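PDB 4FS7: uncharacterized protein from Bacteroides ovatus, which is of unknown function but is an extracellular leucine-rich repeat protein of the BspA type that probably binds other proteins. Local coordinates for residues A135-I146 against A157-S168. Numbering follows the deposited sequence. Where two conformers were deposited one is given.
Sequences AFKGCDFKEITI and AFATCESLEYVS
Two successive coils of a BspA-type leucine-rich repeat solenoid stack here, and they illustrate how such a fold is built by laying equivalent residues over one another, 22 positions apart at the phenylalanines and 23 in the strands. Phe-136 and Phe-158 lie side by side and point the same way, their planes only 6° apart but slid so far that the rings barely overlap, with CD2 of Phe-136 3.6 Å from CE1 of Phe-158. CG is anti to the carbonyl carbon in both (chi1 -64° and -63°), and the two rings therefore leave the backbone in the same direction; Phe-113 continues the row beyond Phe-136. The Phe-158 ring also meets Ile-144, whose CD1 lies 3.7 Å from Phe-158 CE1, and Ile-146, whose CD1 approaches Phe-158 CZ from the opposite direction. At its edge it meets Phe-141, against one face of which Cys-139 sets its CB. In the parallel strands 143-145 and 166-168, Ile-144 binds through N to Tyr-166 O and through O to Ser-168 N, while its CG2 packs on Val-167 CG2. Just ahead of the strands, Lys-142 O is gripped twice, by N of Glu-165 and N of Tyr-166. The turn between the aromatic row and the strands is tied by a side-chain bond: Ser-163 OG donates to Asp-140 OD1 over 2.7 Å, arriving from above the carboxylate plane. An alanine in place of Asp-140 is likely to leave the Ser-163 hydroxyl without this acceptor and to remove one tie between the neighbouring turns. Nearby, a bridging water donates to Cys-139 O and Phe-141 O, each at 2.8 Å, and accepts from Ser-163 N at 2.9 Å.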
# COMPACT_ATOMS: atom_id res chain seq x y z
N ALA A 135 -10.11 -7.89 -8.56
CA ALA A 135 -10.33 -8.63 -9.82
C ALA A 135 -9.29 -9.69 -10.10
O ALA A 135 -9.60 -10.74 -10.67
CB ALA A 135 -10.42 -7.64 -10.99
N PHE A 136 -8.03 -9.39 -9.77
CA PHE A 136 -6.91 -10.28 -10.06
C PHE A 136 -6.15 -10.67 -8.78
O PHE A 136 -4.99 -11.07 -8.85
CB PHE A 136 -5.94 -9.67 -11.08
CG PHE A 136 -6.56 -9.44 -12.43
CD1 PHE A 136 -6.77 -10.51 -13.30
CD2 PHE A 136 -7.03 -8.19 -12.82
CE1 PHE A 136 -7.34 -10.31 -14.52
CE2 PHE A 136 -7.61 -8.02 -14.07
CZ PHE A 136 -7.76 -9.10 -14.89
N LYS A 137 -6.82 -10.61 -7.64
CA LYS A 137 -6.15 -10.83 -6.36
C LYS A 137 -5.58 -12.25 -6.31
O LYS A 137 -6.29 -13.26 -6.46
CB LYS A 137 -7.11 -10.56 -5.21
CG LYS A 137 -6.51 -10.79 -3.84
CD LYS A 137 -7.44 -10.33 -2.72
CE LYS A 137 -6.74 -10.35 -1.38
NZ LYS A 137 -7.58 -9.71 -0.31
N GLY A 138 -4.27 -12.36 -6.13
CA GLY A 138 -3.63 -13.66 -6.03
C GLY A 138 -3.18 -14.27 -7.33
O GLY A 138 -2.54 -15.30 -7.33
N CYS A 139 -3.46 -13.64 -8.45
CA CYS A 139 -3.00 -14.20 -9.73
C CYS A 139 -1.49 -14.20 -9.81
O CYS A 139 -0.83 -13.37 -9.20
CB CYS A 139 -3.56 -13.39 -10.88
SG CYS A 139 -5.33 -13.67 -11.20
N ASP A 140 -0.93 -15.15 -10.55
CA ASP A 140 0.52 -15.40 -10.58
C ASP A 140 1.23 -14.78 -11.80
O ASP A 140 2.30 -15.24 -12.18
CB ASP A 140 0.84 -16.89 -10.44
CG ASP A 140 2.17 -17.11 -9.78
OD1 ASP A 140 2.52 -16.32 -8.87
OD2 ASP A 140 2.85 -18.08 -10.18
N PHE A 141 0.66 -13.70 -12.35
CA PHE A 141 1.27 -12.90 -13.42
C PHE A 141 2.66 -12.41 -13.09
O PHE A 141 2.86 -11.88 -11.99
CB PHE A 141 0.45 -11.58 -13.68
CG PHE A 141 -1.03 -11.78 -13.88
CD1 PHE A 141 -1.54 -12.84 -14.59
CD2 PHE A 141 -1.94 -10.82 -13.38
CE1 PHE A 141 -2.88 -12.99 -14.80
CE2 PHE A 141 -3.28 -10.99 -13.57
CZ PHE A 141 -3.76 -12.05 -14.31
N LYS A 142 3.57 -12.46 -14.05
CA LYS A 142 4.83 -11.73 -13.95
C LYS A 142 4.69 -10.28 -14.44
O LYS A 142 5.44 -9.41 -13.98
CB LYS A 142 5.91 -12.43 -14.75
CG LYS A 142 7.25 -11.81 -14.66
CD LYS A 142 8.30 -12.66 -15.44
CE LYS A 142 9.67 -12.00 -15.43
NZ LYS A 142 10.74 -13.02 -15.64
N GLU A 143 3.81 -10.05 -15.40
CA GLU A 143 3.65 -8.75 -15.98
C GLU A 143 2.22 -8.57 -16.32
O GLU A 143 1.48 -9.53 -16.59
CB GLU A 143 4.55 -8.59 -17.19
CG GLU A 143 4.27 -9.42 -18.37
CD GLU A 143 5.20 -8.98 -19.51
OE1 GLU A 143 6.32 -9.50 -19.57
OE2 GLU A 143 4.85 -8.04 -20.27
N ILE A 144 1.79 -7.34 -16.32
CA ILE A 144 0.48 -6.97 -16.88
C ILE A 144 0.50 -5.54 -17.42
O ILE A 144 1.09 -4.63 -16.81
CB ILE A 144 -0.68 -7.17 -15.87
CG1 ILE A 144 -2.03 -7.13 -16.63
CG2 ILE A 144 -0.59 -6.15 -14.76
CD1 ILE A 144 -3.21 -7.54 -15.86
N THR A 145 -0.08 -5.38 -18.62
CA THR A 145 -0.28 -4.07 -19.21
C THR A 145 -1.75 -3.70 -19.20
O THR A 145 -2.62 -4.47 -19.66
CB THR A 145 0.31 -4.04 -20.63
OG1 THR A 145 1.71 -4.28 -20.54
CG2 THR A 145 0.06 -2.69 -21.32
N ILE A 146 -2.04 -2.56 -18.59
CA ILE A 146 -3.43 -2.06 -18.46
C ILE A 146 -3.70 -1.13 -19.62
O ILE A 146 -3.00 -0.16 -19.79
CB ILE A 146 -3.68 -1.23 -17.16
CG1 ILE A 146 -3.21 -1.96 -15.90
CG2 ILE A 146 -5.17 -0.83 -17.04
CD1 ILE A 146 -3.79 -3.37 -15.69
N ALA A 157 -7.07 -4.76 -6.53
CA ALA A 157 -7.22 -5.51 -7.79
C ALA A 157 -6.05 -6.44 -8.08
O ALA A 157 -6.25 -7.48 -8.69
CB ALA A 157 -7.46 -4.55 -8.96
N PHE A 158 -4.84 -6.06 -7.64
CA PHE A 158 -3.63 -6.84 -7.85
C PHE A 158 -3.00 -7.22 -6.52
O PHE A 158 -1.80 -7.51 -6.45
CB PHE A 158 -2.65 -6.10 -8.76
CG PHE A 158 -3.21 -5.88 -10.12
CD1 PHE A 158 -3.24 -6.94 -11.00
CD2 PHE A 158 -3.76 -4.66 -10.50
CE1 PHE A 158 -3.80 -6.82 -12.27
CE2 PHE A 158 -4.31 -4.53 -11.78
CZ PHE A 158 -4.34 -5.62 -12.63
N ALA A 159 -3.77 -7.22 -5.45
CA ALA A 159 -3.19 -7.59 -4.14
C ALA A 159 -2.73 -9.05 -4.15
O ALA A 159 -3.40 -9.91 -4.77
CB ALA A 159 -4.19 -7.36 -3.02
N THR A 160 -1.61 -9.32 -3.49
CA THR A 160 -1.07 -10.67 -3.33
C THR A 160 -0.72 -11.29 -4.66
O THR A 160 -0.63 -12.51 -4.76
CB THR A 160 -1.94 -11.59 -2.42
OG1 THR A 160 -3.07 -12.06 -3.10
CG2 THR A 160 -2.40 -10.88 -1.20
N CYS A 161 -0.40 -10.49 -5.67
CA CYS A 161 0.16 -10.99 -6.92
C CYS A 161 1.68 -11.13 -6.70
O CYS A 161 2.48 -10.21 -6.96
CB CYS A 161 -0.19 -10.07 -8.06
SG CYS A 161 -1.97 -10.10 -8.48
N GLU A 162 2.06 -12.29 -6.17
CA GLU A 162 3.39 -12.47 -5.59
C GLU A 162 4.51 -12.70 -6.60
O GLU A 162 5.67 -12.68 -6.22
CB GLU A 162 3.38 -13.57 -4.50
CG GLU A 162 2.47 -13.19 -3.31
CD GLU A 162 2.44 -14.18 -2.18
OE1 GLU A 162 2.74 -15.38 -2.39
OE2 GLU A 162 2.10 -13.76 -1.06
N SER A 163 4.16 -12.84 -7.89
CA SER A 163 5.15 -12.95 -8.95
C SER A 163 5.23 -11.68 -9.79
O SER A 163 6.06 -11.62 -10.70
CB SER A 163 4.84 -14.14 -9.88
OG SER A 163 4.99 -15.34 -9.18
N LEU A 164 4.38 -10.69 -9.53
CA LEU A 164 4.30 -9.50 -10.40
C LEU A 164 5.58 -8.66 -10.31
O LEU A 164 5.97 -8.22 -9.21
CB LEU A 164 3.11 -8.65 -10.02
CG LEU A 164 2.75 -7.48 -10.91
CD1 LEU A 164 2.30 -7.92 -12.32
CD2 LEU A 164 1.62 -6.65 -10.24
N GLU A 165 6.23 -8.45 -11.45
CA GLU A 165 7.44 -7.69 -11.57
C GLU A 165 7.31 -6.48 -12.47
O GLU A 165 8.17 -5.60 -12.46
CB GLU A 165 8.58 -8.57 -12.11
CG GLU A 165 8.99 -9.74 -11.21
CD GLU A 165 10.19 -10.51 -11.73
OE1 GLU A 165 11.13 -9.89 -12.27
OE2 GLU A 165 10.21 -11.73 -11.56
N TYR A 166 6.26 -6.42 -13.29
CA TYR A 166 6.10 -5.31 -14.20
C TYR A 166 4.63 -5.00 -14.30
O TYR A 166 3.82 -5.90 -14.59
CB TYR A 166 6.64 -5.64 -15.57
CG TYR A 166 6.40 -4.50 -16.51
CD1 TYR A 166 7.19 -3.35 -16.44
CD2 TYR A 166 5.32 -4.51 -17.41
CE1 TYR A 166 6.98 -2.28 -17.29
CE2 TYR A 166 5.10 -3.43 -18.25
CZ TYR A 166 5.92 -2.32 -18.19
OH TYR A 166 5.66 -1.27 -19.03
N VAL A 167 4.25 -3.74 -14.10
CA VAL A 167 2.88 -3.28 -14.37
C VAL A 167 2.89 -1.94 -15.07
O VAL A 167 3.61 -1.05 -14.66
CB VAL A 167 2.01 -3.26 -13.09
CG1 VAL A 167 2.64 -2.47 -11.98
CG2 VAL A 167 0.60 -2.78 -13.39
N SER A 168 2.13 -1.83 -16.16
CA SER A 168 1.92 -0.58 -16.87
C SER A 168 0.51 -0.08 -16.61
O SER A 168 -0.44 -0.62 -17.16
CB SER A 168 2.18 -0.78 -18.36
OG SER A 168 1.92 0.45 -19.04
O HOH W 1 0.58 -15.02 -6.74
O HOH W 2 1.75 -12.36 -9.46
O HOH W 3 3.85 -1.97 -21.23
O HOH W 4 -0.60 0.94 -20.13